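Local coordinates for centrosomal protein of 104 kDa (Homo sapiens, PDB 5LPH) that is required for ciliogenesis and for the structural integrity of the ciliary tip, and contains the tubulin-interacting TOG domain described here, at residues A92-V97 / V138-P143; M118-Y123 / L132-C137; N162-M167 / M200-R205; N221-S226 / E258-D263; S228-R233 / T240-I245. All coordinates share one frame; numbering follows the deposited sequence.

Contact 1. Residues A92-V97 / V138-P143; sequences ASVFLV and VERTIP
Val-94 and Arg-140 meet through aliphatic carbon alone: Val-94 CG1 rests 3.7 Å from Arg-140 CB, and the two side chains cross at about a right angle. One helical turn on, Val-97 CG1 comes within 3.9 Å of Thr-141 CG2. More loosely, Val-94 CG1 also comes to 4.4 Å from Thr-141 CG2. In each valine CG1 lies anti to the backbone N (chi1 168° in Val-94), which sends this branch toward the neighbouring helix.

The threonine is fixed from behind. Its OG1 is hydrogen-bonded to Cys-137 O of its own helix, which turns the polar branch back to the backbone and presents CG2 to the valines. Arg-140 contributes CB and CG, while its carbonyl oxygen accepts a hydrogen bond from Arg-98 NH1. Leu-116 of helix 106-126 touches both Val-97 and Thr-141, bridging the pair. Just beyond, the helix kinks where the N of Pro-143 has no bond to the preceding turn.

The two segment axes run almost parallel, 6° apart with a closest approach of 9.6 Å. Parallel helices joined through an intervening helix, as here, are the stacking pattern of an alpha-solenoid, the HEAT-repeat architecture of TOG domains.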
# COMPACT_ATOMS: atom_id res chain seq x y z
N ALA A 92 0.14 18.21 6.46
CA ALA A 92 1.34 18.74 5.81
C ALA A 92 2.48 17.71 5.83
O ALA A 92 3.22 17.57 4.86
CB ALA A 92 1.79 20.01 6.50
N SER A 93 2.60 17.00 6.95
CA SER A 93 3.60 15.94 7.09
C SER A 93 3.33 14.76 6.16
O SER A 93 4.25 14.23 5.55
CB SER A 93 3.68 15.47 8.54
OG SER A 93 4.07 16.55 9.36
N VAL A 94 2.06 14.38 6.04
CA VAL A 94 1.66 13.32 5.11
C VAL A 94 1.94 13.72 3.65
O VAL A 94 2.34 12.87 2.85
CB VAL A 94 0.18 12.91 5.32
CG1 VAL A 94 -0.34 12.04 4.18
CG2 VAL A 94 0.03 12.17 6.64
N PHE A 95 1.74 14.99 3.32
CA PHE A 95 2.09 15.52 1.99
C PHE A 95 3.58 15.30 1.66
O PHE A 95 3.91 14.90 0.54
CB PHE A 95 1.70 17.01 1.88
CG PHE A 95 2.20 17.69 0.63
CD1 PHE A 95 3.43 18.33 0.62
CD2 PHE A 95 1.44 17.69 -0.53
CE1 PHE A 95 3.90 18.95 -0.53
CE2 PHE A 95 1.90 18.31 -1.68
CZ PHE A 95 3.14 18.94 -1.68
N LEU A 96 4.46 15.57 2.62
CA LEU A 96 5.90 15.35 2.43
C LEU A 96 6.29 13.87 2.43
O LEU A 96 7.15 13.47 1.64
CB LEU A 96 6.72 16.12 3.48
CG LEU A 96 6.72 17.65 3.36
CD1 LEU A 96 7.56 18.24 4.47
CD2 LEU A 96 7.23 18.13 2.01
N VAL A 97 5.68 13.06 3.29
CA VAL A 97 5.88 11.61 3.29
C VAL A 97 5.55 11.01 1.93
O VAL A 97 6.32 10.22 1.38
CB VAL A 97 5.07 10.91 4.41
CG1 VAL A 97 4.90 9.41 4.16
CG2 VAL A 97 5.73 11.16 5.75
N VAL A 138 -3.35 6.65 5.47
CA VAL A 138 -3.35 5.42 4.69
C VAL A 138 -3.68 5.68 3.22
O VAL A 138 -2.95 5.20 2.34
CB VAL A 138 -4.31 4.38 5.32
CG1 VAL A 138 -4.52 3.19 4.41
CG2 VAL A 138 -3.76 3.92 6.67
N GLU A 139 -4.75 6.43 2.95
CA GLU A 139 -5.20 6.67 1.56
C GLU A 139 -4.21 7.46 0.71
O GLU A 139 -4.11 7.24 -0.49
CB GLU A 139 -6.57 7.38 1.55
CG GLU A 139 -7.72 6.52 2.08
CD GLU A 139 -8.98 7.32 2.41
OE1 GLU A 139 -8.86 8.46 2.90
OE2 GLU A 139 -10.10 6.80 2.20
N ARG A 140 -3.49 8.39 1.34
CA ARG A 140 -2.50 9.21 0.62
C ARG A 140 -1.16 8.53 0.39
O ARG A 140 -0.43 8.96 -0.50
CB ARG A 140 -2.27 10.54 1.36
CG ARG A 140 -3.49 11.44 1.49
CD ARG A 140 -4.06 11.84 0.14
NE ARG A 140 -3.14 12.66 -0.64
CZ ARG A 140 -3.24 12.89 -1.96
NH1 ARG A 140 -4.21 12.35 -2.69
NH2 ARG A 140 -2.35 13.68 -2.55
N THR A 141 -0.83 7.49 1.17
CA THR A 141 0.49 6.84 1.11
C THR A 141 0.50 5.44 0.51
O THR A 141 1.44 5.10 -0.20
CB THR A 141 1.15 6.78 2.49
OG1 THR A 141 0.34 6.02 3.39
CG2 THR A 141 1.37 8.18 3.04
N ILE A 142 -0.52 4.62 0.80
CA ILE A 142 -0.49 3.21 0.37
C ILE A 142 -0.41 3.03 -1.16
O ILE A 142 0.37 2.20 -1.62
CB ILE A 142 -1.61 2.32 1.01
CG1 ILE A 142 -1.48 0.84 0.63
CG2 ILE A 142 -3.02 2.65 0.55
CD1 ILE A 142 -0.18 0.19 1.01
N PRO A 143 -1.19 3.81 -1.95
CA PRO A 143 -1.09 3.65 -3.41
C PRO A 143 0.30 3.99 -3.97
O PRO A 143 0.76 3.34 -4.91
CB PRO A 143 -2.14 4.63 -3.95
CG PRO A 143 -3.03 4.93 -2.80
CD PRO A 143 -2.13 4.90 -1.61

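Contact 2. Residues M118-Y123 / L132-C137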
# COMPACT_ATOMS: atom_id res chain seq x y z
N MSE A 118 5.35 6.44 12.72
CA MSE A 118 5.21 7.25 13.94
C MSE A 118 3.91 8.01 13.94
O MSE A 118 3.27 8.14 14.98
CB MSE A 118 6.40 8.20 14.10
CG MSE A 118 6.28 9.08 15.36
SE MSE A 118 5.32 10.75 14.88
CE MSE A 118 6.90 11.42 13.93
N ILE A 119 3.52 8.56 12.79
CA ILE A 119 2.27 9.33 12.68
C ILE A 119 1.04 8.45 12.97
O ILE A 119 0.17 8.84 13.75
CB ILE A 119 2.12 10.01 11.29
CG1 ILE A 119 3.15 11.14 11.15
CG2 ILE A 119 0.73 10.60 11.11
CD1 ILE A 119 3.41 11.56 9.72
N ILE A 120 0.98 7.27 12.35
CA ILE A 120 -0.16 6.37 12.51
C ILE A 120 -0.20 5.73 13.91
O ILE A 120 -1.26 5.66 14.52
CB ILE A 120 -0.20 5.28 11.41
CG1 ILE A 120 -0.41 5.92 10.03
CG2 ILE A 120 -1.30 4.26 11.69
CD1 ILE A 120 -0.02 5.03 8.87
N THR A 121 0.95 5.28 14.40
CA THR A 121 1.05 4.44 15.61
C THR A 121 1.30 5.19 16.92
O THR A 121 1.03 4.65 17.99
CB THR A 121 2.15 3.36 15.35
OG1 THR A 121 1.72 2.52 14.28
CG2 THR A 121 2.54 2.46 16.56
N GLN A 122 1.81 6.42 16.85
CA GLN A 122 2.18 7.18 18.06
C GLN A 122 1.47 8.53 18.18
O GLN A 122 0.88 8.82 19.22
CB GLN A 122 3.69 7.36 18.14
CG GLN A 122 4.48 6.06 17.98
CD GLN A 122 5.95 6.22 18.31
OE1 GLN A 122 6.81 6.09 17.43
NE2 GLN A 122 6.25 6.50 19.57
N TYR A 123 1.56 9.35 17.14
CA TYR A 123 1.00 10.71 17.13
C TYR A 123 -0.53 10.71 17.22
O TYR A 123 -1.10 11.41 18.05
CB TYR A 123 1.45 11.43 15.86
CG TYR A 123 1.03 12.88 15.69
CD1 TYR A 123 1.81 13.92 16.19
CD2 TYR A 123 -0.10 13.22 14.94
CE1 TYR A 123 1.46 15.25 16.00
CE2 TYR A 123 -0.46 14.54 14.74
CZ TYR A 123 0.32 15.55 15.27
OH TYR A 123 -0.05 16.87 15.06
N LEU A 132 -10.82 9.36 10.76
CA LEU A 132 -10.63 10.12 9.51
C LEU A 132 -9.17 10.52 9.27
O LEU A 132 -8.74 10.60 8.12
CB LEU A 132 -11.53 11.37 9.47
CG LEU A 132 -13.04 11.16 9.34
CD1 LEU A 132 -13.75 12.50 9.47
CD2 LEU A 132 -13.40 10.49 8.02
N GLU A 133 -8.43 10.78 10.34
CA GLU A 133 -6.99 11.08 10.23
C GLU A 133 -6.19 9.85 9.83
O GLU A 133 -5.39 9.90 8.89
CB GLU A 133 -6.43 11.68 11.53
CG GLU A 133 -6.58 13.19 11.62
CD GLU A 133 -8.02 13.63 11.71
OE1 GLU A 133 -8.48 14.40 10.82
OE2 GLU A 133 -8.71 13.21 12.67
N THR A 134 -6.41 8.75 10.55
CA THR A 134 -5.79 7.46 10.22
C THR A 134 -6.05 7.10 8.76
O THR A 134 -5.13 6.77 8.02
CB THR A 134 -6.27 6.34 11.14
OG1 THR A 134 -5.95 6.67 12.50
CG2 THR A 134 -5.60 5.01 10.79
N ALA A 135 -7.32 7.19 8.36
CA ALA A 135 -7.71 6.94 6.97
C ALA A 135 -6.97 7.84 5.98
O ALA A 135 -6.55 7.38 4.92
CB ALA A 135 -9.22 7.09 6.80
N HIS A 136 -6.83 9.12 6.31
CA HIS A 136 -6.12 10.06 5.45
C HIS A 136 -4.64 9.66 5.23
O HIS A 136 -4.16 9.67 4.10
CB HIS A 136 -6.22 11.49 6.01
CG HIS A 136 -5.53 12.51 5.16
ND1 HIS A 136 -6.11 13.04 4.02
CD2 HIS A 136 -4.31 13.08 5.27
CE1 HIS A 136 -5.27 13.90 3.47
NE2 HIS A 136 -4.18 13.95 4.21
N CYS A 137 -3.94 9.29 6.31
CA CYS A 137 -2.56 8.80 6.21
C CYS A 137 -2.44 7.60 5.28
O CYS A 137 -1.58 7.56 4.40
CB CYS A 137 -2.02 8.40 7.58
SG CYS A 137 -1.86 9.78 8.73
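Met-118 O, one residue before the two isoleucines that meet Cys-137, accepts two backbone hydrogen bonds: from Gln-122 N at 2.9 Å and from Tyr-123 N at 3.0 Å. The second spans five residues and marks a wider, pi-type turn at 119-123. Met-118 is a selenomethionine.

Across the interface the contact is apolar. Ile-119 CG2 approaches Cys-137 SG to 3.6 Å, and Ile-120 CG1 lies 3.8 Å from Cys-137 CB, so the cysteine is met by consecutive residues on different atoms. Its SG stands anti to the carbonyl carbon (chi1 -65°), which lays the sulfur on the Ile-119 side and turns CB to Ile-120. Ile-120 CD1 continues along the same CB at 4.1 Å. A looser touch, Ile-120 CG2 to Thr-134 CG2 at 4.5 Å, falls where the backbones come nearest.

All four touching residues are buried. Leu-74 and Leu-90 cover Ile-119, Val-94 reaches Cys-137 from helix 83-100, and Ile-124 packs on both Thr-134 and Cys-137. The segment axes are antiparallel at 157°, and only a short connection separates helix 106-126 from helix 131-147. Together these features define an antiparallel helix hairpin, the building unit of the HEAT-type alpha-solenoid.

Contact 3. Residues N162-M167 / M200-R205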
# COMPACT_ATOMS: atom_id res chain seq x y z
N ASN A 162 6.77 -5.37 2.91
CA ASN A 162 6.74 -5.61 4.36
C ASN A 162 6.08 -4.46 5.14
O ASN A 162 5.34 -4.72 6.09
CB ASN A 162 8.15 -5.87 4.91
CG ASN A 162 8.68 -7.25 4.55
OD1 ASN A 162 7.94 -8.16 4.17
ND2 ASN A 162 9.99 -7.43 4.71
N PHE A 163 6.32 -3.21 4.73
CA PHE A 163 5.69 -2.06 5.40
C PHE A 163 4.17 -2.04 5.22
O PHE A 163 3.44 -1.71 6.15
CB PHE A 163 6.28 -0.72 4.95
CG PHE A 163 5.81 0.46 5.78
CD1 PHE A 163 6.46 0.80 6.97
CD2 PHE A 163 4.70 1.20 5.40
CE1 PHE A 163 6.01 1.87 7.74
CE2 PHE A 163 4.25 2.27 6.17
CZ PHE A 163 4.90 2.61 7.34
N ILE A 164 3.70 -2.38 4.02
CA ILE A 164 2.27 -2.44 3.71
C ILE A 164 1.58 -3.51 4.58
O ILE A 164 0.52 -3.27 5.16
CB ILE A 164 2.01 -2.72 2.21
CG1 ILE A 164 2.50 -1.53 1.37
CG2 ILE A 164 0.52 -2.97 1.94
CD1 ILE A 164 2.48 -1.75 -0.13
N GLN A 165 2.23 -4.66 4.69
CA GLN A 165 1.79 -5.76 5.56
C GLN A 165 1.77 -5.35 7.04
O GLN A 165 0.82 -5.65 7.76
CB GLN A 165 2.68 -6.98 5.32
CG GLN A 165 2.06 -8.35 5.47
CD GLN A 165 3.05 -9.46 5.14
OE1 GLN A 165 3.79 -9.37 4.15
NE2 GLN A 165 3.06 -10.51 5.95
N GLU A 166 2.80 -4.62 7.46
CA GLU A 166 2.89 -4.07 8.82
C GLU A 166 1.74 -3.10 9.14
O GLU A 166 1.14 -3.19 10.21
CB GLU A 166 4.24 -3.35 8.99
CG GLU A 166 4.74 -3.26 10.42
CD GLU A 166 6.11 -2.59 10.52
OE1 GLU A 166 6.94 -2.75 9.59
OE2 GLU A 166 6.34 -1.89 11.53
N MSE A 167 1.43 -2.19 8.22
CA MSE A 167 0.33 -1.23 8.41
C MSE A 167 -1.01 -1.90 8.36
O MSE A 167 -1.88 -1.59 9.17
CB MSE A 167 0.28 -0.10 7.37
CG MSE A 167 1.28 1.04 7.46
SE MSE A 167 0.49 2.51 6.38
CE MSE A 167 0.52 1.70 4.58
N MSE A 200 0.06 -9.68 -5.93
CA MSE A 200 -0.42 -11.04 -5.70
C MSE A 200 0.16 -11.67 -4.46
O MSE A 200 -0.56 -12.34 -3.72
CB MSE A 200 -0.08 -11.88 -6.92
CG MSE A 200 -1.19 -11.68 -7.91
SE MSE A 200 -0.68 -12.53 -9.59
CE MSE A 200 -2.42 -13.46 -9.75
N GLY A 201 1.45 -11.47 -4.24
CA GLY A 201 2.12 -11.91 -3.02
C GLY A 201 1.51 -11.30 -1.77
O GLY A 201 1.27 -12.01 -0.80
N LEU A 202 1.27 -9.99 -1.80
CA LEU A 202 0.63 -9.29 -0.68
C LEU A 202 -0.80 -9.75 -0.44
O LEU A 202 -1.21 -9.90 0.71
CB LEU A 202 0.63 -7.77 -0.91
CG LEU A 202 1.95 -7.06 -0.64
CD1 LEU A 202 1.97 -5.69 -1.30
CD2 LEU A 202 2.20 -6.95 0.85
N LEU A 203 -1.55 -9.97 -1.53
CA LEU A 203 -2.91 -10.47 -1.45
C LEU A 203 -2.95 -11.82 -0.75
O LEU A 203 -3.66 -11.99 0.24
CB LEU A 203 -3.54 -10.57 -2.84
CG LEU A 203 -4.94 -11.17 -2.97
CD1 LEU A 203 -5.93 -10.48 -2.05
CD2 LEU A 203 -5.40 -11.04 -4.41
N ALA A 204 -2.16 -12.78 -1.25
CA ALA A 204 -2.11 -14.12 -0.66
C ALA A 204 -1.70 -14.10 0.81
O ALA A 204 -2.32 -14.78 1.63
CB ALA A 204 -1.19 -15.03 -1.46
N ARG A 205 -0.67 -13.33 1.16
CA ARG A 205 -0.18 -13.29 2.55
C ARG A 205 -1.16 -12.64 3.51
O ARG A 205 -1.37 -13.14 4.61
CB ARG A 205 1.21 -12.63 2.66
CG ARG A 205 2.35 -13.47 2.10
CD ARG A 205 3.73 -12.94 2.51
NE ARG A 205 3.97 -11.56 2.05
CZ ARG A 205 4.32 -11.20 0.81
NH1 ARG A 205 4.49 -12.09 -0.17
NH2 ARG A 205 4.50 -9.91 0.54
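This is a partly buried helix-helix contact with an apolar inner half and a polar outer half, joining helix 154-169 to helix 193-210 in the HEAT-repeat solenoid of the TOG domain. The segments run in the same general direction and cross at -30°, with axes 10.8 Å apart at closest approach. Segment 162-167 belongs to the HEAT 1 repeat.

On the inner side the ends of two branched side chains touch, Ile-164 CD1 and Leu-202 CD1 at 4.1 Å, crossing at about a right angle. Ile-142, Leu-145 and Leu-146 of helix 131-147 back Ile-164, which places this half against the solenoid interior.

Farther out, Gln-165 reaches across with its chain extended beyond CG, and OE1 accepts a hydrogen bond of 3.0 Å from Arg-205 NE. The bond is nearly straight at the hydrogen (175°), and OE1 lies in the guanidinium plane, at its edge. At the amide end the fit is less regular, since NE stands 42° above the carbonyl plane. Leu-202 CD2 lies 4.4 Å from the same OE1 and so flanks the bonded oxygen. A bend at chi3 folds the arginine back along its helix, where Gly-201 O lies 3.3 Å above one guanidinium face, near its rim.

Contact 4. Residues N221-S226 / E258-D263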
# COMPACT_ATOMS: atom_id res chain seq x y z
N ASN A 221 -14.80 -9.95 -4.06
CA ASN A 221 -13.67 -9.17 -4.62
C ASN A 221 -12.37 -9.98 -4.86
O ASN A 221 -11.65 -9.72 -5.82
CB ASN A 221 -13.41 -7.85 -3.84
CG ASN A 221 -13.03 -8.06 -2.38
OD1 ASN A 221 -12.49 -9.10 -2.00
ND2 ASN A 221 -13.31 -7.06 -1.56
N VAL A 222 -12.12 -10.98 -4.03
CA VAL A 222 -10.96 -11.88 -4.23
C VAL A 222 -11.07 -12.70 -5.53
O VAL A 222 -10.12 -12.77 -6.31
CB VAL A 222 -10.77 -12.82 -3.01
CG1 VAL A 222 -9.77 -13.93 -3.29
CG2 VAL A 222 -10.36 -12.04 -1.76
N MSE A 223 -12.23 -13.32 -5.75
CA MSE A 223 -12.45 -14.17 -6.94
C MSE A 223 -12.54 -13.34 -8.19
O MSE A 223 -12.00 -13.73 -9.23
CB MSE A 223 -13.73 -15.00 -6.78
CG MSE A 223 -13.61 -16.06 -5.68
SE MSE A 223 -12.25 -17.43 -6.07
CE MSE A 223 -12.63 -17.76 -7.97
N LYS A 224 -13.24 -12.21 -8.10
CA LYS A 224 -13.30 -11.21 -9.18
C LYS A 224 -11.89 -10.85 -9.65
O LYS A 224 -11.63 -10.84 -10.85
CB LYS A 224 -14.08 -9.98 -8.69
CG LYS A 224 -14.20 -8.74 -9.57
CD LYS A 224 -14.13 -8.90 -11.07
CE LYS A 224 -14.52 -7.60 -11.78
NZ LYS A 224 -14.01 -7.56 -13.18
N PHE A 225 -10.99 -10.58 -8.70
CA PHE A 225 -9.57 -10.28 -9.00
C PHE A 225 -8.82 -11.46 -9.62
O PHE A 225 -8.15 -11.32 -10.65
CB PHE A 225 -8.85 -9.82 -7.71
CG PHE A 225 -7.36 -9.61 -7.87
CD1 PHE A 225 -6.87 -8.46 -8.46
CD2 PHE A 225 -6.44 -10.58 -7.44
CE1 PHE A 225 -5.50 -8.26 -8.62
CE2 PHE A 225 -5.08 -10.39 -7.59
CZ PHE A 225 -4.60 -9.23 -8.18
N SER A 226 -8.95 -12.63 -8.99
CA SER A 226 -8.20 -13.81 -9.42
C SER A 226 -8.59 -14.29 -10.82
O SER A 226 -7.72 -14.59 -11.65
CB SER A 226 -8.40 -14.95 -8.43
OG SER A 226 -7.90 -14.59 -7.15
N GLU A 258 -19.81 -20.18 -8.58
CA GLU A 258 -20.55 -19.18 -9.38
C GLU A 258 -19.63 -18.18 -10.11
O GLU A 258 -19.99 -17.69 -11.18
CB GLU A 258 -21.58 -18.45 -8.50
CG GLU A 258 -20.98 -17.51 -7.45
CD GLU A 258 -21.96 -17.16 -6.34
OE1 GLU A 258 -22.51 -18.08 -5.70
OE2 GLU A 258 -22.18 -15.96 -6.08
N TYR A 259 -18.44 -17.92 -9.55
CA TYR A 259 -17.46 -16.99 -10.14
C TYR A 259 -16.68 -17.53 -11.33
O TYR A 259 -16.01 -16.76 -12.03
CB TYR A 259 -16.47 -16.51 -9.07
CG TYR A 259 -17.14 -15.71 -8.00
CD1 TYR A 259 -17.33 -14.35 -8.16
CD2 TYR A 259 -17.62 -16.32 -6.84
CE1 TYR A 259 -17.97 -13.61 -7.19
CE2 TYR A 259 -18.26 -15.59 -5.86
CZ TYR A 259 -18.43 -14.24 -6.04
OH TYR A 259 -19.08 -13.50 -5.10
N LEU A 260 -16.75 -18.85 -11.54
CA LEU A 260 -16.02 -19.51 -12.62
C LEU A 260 -16.99 -19.97 -13.71
O LEU A 260 -18.20 -19.98 -13.50
CB LEU A 260 -15.28 -20.72 -12.06
CG LEU A 260 -14.11 -20.41 -11.11
CD1 LEU A 260 -13.95 -21.50 -10.07
CD2 LEU A 260 -12.83 -20.21 -11.90
N PRO A 261 -16.46 -20.35 -14.88
CA PRO A 261 -17.27 -21.04 -15.89
C PRO A 261 -17.72 -22.45 -15.43
O PRO A 261 -17.28 -22.92 -14.38
CB PRO A 261 -16.34 -21.11 -17.10
CG PRO A 261 -15.31 -20.06 -16.89
CD PRO A 261 -15.13 -19.98 -15.41
N PRO A 262 -18.59 -23.12 -16.22
CA PRO A 262 -19.07 -24.44 -15.80
C PRO A 262 -18.05 -25.55 -16.06
O PRO A 262 -17.27 -25.48 -17.02
CB PRO A 262 -20.32 -24.63 -16.66
CG PRO A 262 -20.05 -23.85 -17.91
CD PRO A 262 -19.10 -22.74 -17.55
N ASP A 263 -18.08 -26.58 -15.21
CA ASP A 263 -17.13 -27.70 -15.28
C ASP A 263 -17.54 -28.69 -16.39
O ASP A 263 -18.38 -29.57 -16.19
CB ASP A 263 -17.04 -28.41 -13.92
CG ASP A 263 -15.78 -29.28 -13.77
OD1 ASP A 263 -15.13 -29.63 -14.79
OD2 ASP A 263 -15.43 -29.61 -12.62
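Met-223 lies over Tyr-259, and the helical run that carries it starts at Asn-221, whose side chain is hydrogen-bonded to Thr-218 N through OD1 and to Gly-216 O through ND2. Next, Val-222 O is gripped twice by Ser-226: by its OG at 3.0 Å and by its N at 2.9 Å, the two donors arriving from opposite faces of the carbonyl plane.

Met-223, a selenomethionine, makes the main contact. Its CB sits over one face of the Tyr-259 ring, 4.1 Å from the centroid and 26° off the normal, a CH-pi contact displaced toward CG, which is 3.7 Å from that CB. Bends at chi2 and chi3 curl the chain so that CE comes within 4.2 Å of Tyr-259 CB and 4.4 Å of Leu-260 CG.

Helix 219-229 belongs to the HEAT 2 repeat, and the connection leading to helix 271-283 packs back on it here. Tyr-259 OH is hydrogen-bonded to Asp-220 OD1, which fixes the ring's far end. Replacing this tyrosine by alanine would probably uncover Met-223 CB and deprive the Asp-220 carboxylate of its hydroxyl partner.

Phe-225 turns to Met-200 and Leu-203 of helix 193-210, whereas the Ser-226 side chain touches Ile-244 and Ile-245.

Contact 5. Residues S228-R233 / T240-I245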
# COMPACT_ATOMS: atom_id res chain seq x y z
N SER A 228 -10.00 -12.48 -13.19
CA SER A 228 -9.50 -11.45 -14.11
C SER A 228 -8.00 -11.62 -14.44
O SER A 228 -7.58 -11.42 -15.57
CB SER A 228 -9.74 -10.05 -13.54
OG SER A 228 -9.38 -9.06 -14.48
N ALA A 229 -7.22 -12.01 -13.43
CA ALA A 229 -5.78 -12.26 -13.59
C ALA A 229 -5.44 -13.45 -14.50
O ALA A 229 -4.34 -13.49 -15.07
CB ALA A 229 -5.13 -12.45 -12.23
N LEU A 230 -6.37 -14.40 -14.65
CA LEU A 230 -6.19 -15.52 -15.59
C LEU A 230 -6.04 -15.11 -17.07
O LEU A 230 -5.57 -15.90 -17.87
CB LEU A 230 -7.32 -16.56 -15.46
CG LEU A 230 -7.40 -17.33 -14.14
CD1 LEU A 230 -8.72 -18.09 -14.05
CD2 LEU A 230 -6.23 -18.29 -14.00
N GLU A 231 -6.43 -13.88 -17.41
CA GLU A 231 -6.21 -13.34 -18.77
C GLU A 231 -4.94 -12.48 -18.92
O GLU A 231 -4.72 -11.89 -19.98
CB GLU A 231 -7.45 -12.58 -19.22
CG GLU A 231 -7.51 -12.17 -20.71
CD GLU A 231 -7.22 -13.26 -21.76
OE1 GLU A 231 -7.05 -14.47 -21.45
OE2 GLU A 231 -7.18 -12.86 -22.94
N HIS A 232 -4.08 -12.42 -17.90
CA HIS A 232 -2.87 -11.59 -17.96
C HIS A 232 -1.84 -12.21 -18.91
O HIS A 232 -1.77 -13.43 -19.04
CB HIS A 232 -2.27 -11.42 -16.56
CG HIS A 232 -1.43 -10.19 -16.41
ND1 HIS A 232 -0.05 -10.22 -16.42
CD2 HIS A 232 -1.77 -8.89 -16.25
CE1 HIS A 232 0.42 -9.00 -16.27
NE2 HIS A 232 -0.60 -8.17 -16.16
N ARG A 233 -1.07 -11.35 -19.58
CA ARG A 233 -0.10 -11.80 -20.60
C ARG A 233 1.08 -12.63 -20.05
O ARG A 233 1.63 -13.48 -20.76
CB ARG A 233 0.44 -10.61 -21.39
CG ARG A 233 1.45 -9.74 -20.65
CD ARG A 233 1.75 -8.45 -21.40
NE ARG A 233 2.81 -7.69 -20.73
CZ ARG A 233 2.66 -6.96 -19.62
NH1 ARG A 233 1.48 -6.84 -19.01
NH2 ARG A 233 3.72 -6.33 -19.11
N THR A 240 -0.10 -17.94 -10.74
CA THR A 240 -0.37 -17.58 -9.34
C THR A 240 -1.88 -17.42 -9.09
O THR A 240 -2.38 -17.74 -8.00
CB THR A 240 0.35 -16.28 -8.90
OG1 THR A 240 1.70 -16.28 -9.39
CG2 THR A 240 0.36 -16.14 -7.37
N ALA A 241 -2.61 -16.92 -10.08
CA ALA A 241 -4.08 -16.83 -10.00
C ALA A 241 -4.72 -18.21 -9.79
O ALA A 241 -5.64 -18.36 -8.97
CB ALA A 241 -4.65 -16.19 -11.26
N VAL A 242 -4.20 -19.21 -10.52
CA VAL A 242 -4.63 -20.60 -10.35
C VAL A 242 -4.43 -21.03 -8.90
O VAL A 242 -5.37 -21.53 -8.27
CB VAL A 242 -3.89 -21.55 -11.33
CG1 VAL A 242 -4.10 -23.02 -10.97
CG2 VAL A 242 -4.32 -21.29 -12.77
N ARG A 243 -3.23 -20.80 -8.36
CA ARG A 243 -2.90 -21.15 -6.97
C ARG A 243 -3.82 -20.51 -5.92
O ARG A 243 -4.16 -21.16 -4.93
CB ARG A 243 -1.43 -20.82 -6.66
CG ARG A 243 -0.42 -21.72 -7.35
CD ARG A 243 1.00 -21.18 -7.26
NE ARG A 243 1.51 -21.17 -5.88
CZ ARG A 243 2.08 -20.12 -5.29
NH1 ARG A 243 2.24 -18.97 -5.94
NH2 ARG A 243 2.50 -20.21 -4.03
N ILE A 244 -4.22 -19.26 -6.13
CA ILE A 244 -5.15 -18.57 -5.21
C ILE A 244 -6.57 -19.13 -5.31
O ILE A 244 -7.24 -19.31 -4.29
CB ILE A 244 -5.18 -17.04 -5.44
CG1 ILE A 244 -3.81 -16.44 -5.13
CG2 ILE A 244 -6.25 -16.37 -4.57
CD1 ILE A 244 -3.68 -14.96 -5.39
N ILE A 245 -7.02 -19.41 -6.54
CA ILE A 245 -8.34 -20.01 -6.75
C ILE A 245 -8.44 -21.38 -6.06
O ILE A 245 -9.46 -21.66 -5.41
CB ILE A 245 -8.68 -20.13 -8.27
CG1 ILE A 245 -8.90 -18.73 -8.86
CG2 ILE A 245 -9.92 -20.98 -8.50
CD1 ILE A 245 -8.72 -18.66 -10.36
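Leu-230 is the projecting group of this contact, its two methyls straddling the surface offered by Ala-241, Val-242 and Ile-245. CD2 settles where Ala-241 and Val-242 adjoin, 3.8 Å from Ala-241 CB and equally 3.8 Å from Val-242 CG2. CD1 points along the helix instead and meets Ile-245 CD1 tip to tip at 3.7 Å. With CG anti to the carbonyl carbon (chi1 -66°), the fork reaches the other helix even though its CB does not aim straight at it.

The hollow under this fork owes its depth to Ala-241, whose short side chain admits both Leu-230 CD2 and, at 3.9 Å, Ala-229 CB. Small residues thus face each other where the backbones come nearest, Ala-229 CA and Ala-241 CA being 6.1 Å apart. Val-242 supplies the wall on one side of the fork and Ile-245 the bump beyond its other methyl. Substituting alanine for this leucine would probably open a gap between Val-242 and Ile-245 and leave the Ile-245 CD1 methyl without its opposing partner.

Two further helices adjoin. Met-200 of helix 193-210 touches Ala-229 and Ala-241, while Ile-276 of helix 271-283 packs on both Leu-230 and Ile-245. Leu-230 itself sits inside a type I beta turn, Ala-229 to His-232, closed by His-232 N bonding Ala-229 O at 3.0 Å. That turn starts the short connection to helix 235-252, and His-232 O is held by Arg-238 NH1. A tight turn with small and branched apolar residues interlocking beneath it is the closed end of the helical hairpin that forms the HEAT 2 repeat.

How the contacts relate
From the N terminus, helix 83-100 is first tied to helix 131-147 by contact 1, which closes a loop of 40 intervening residues. Contact 2, closing 8 residues, nests inside it, binding helix 106-126 to the same helix 131-147; Ser-93 touches Ile-119 between the two. Contact 3 follows in series, closing 32 residues between helix 154-169 and helix 193-210; Met-167 reaches Ile-120 of contact 2 and Ile-142 of contact 1. Next, contact 4 closes 31 residues from helix 219-229 to the connection before helix 271-283, with contact 5, closing 6, nested inside it. Helix 193-210 joins contact 3 to both. None cross. Centres of contacts 1 and 4 lie about 34 Å apart, consistent with an elongated solenoid.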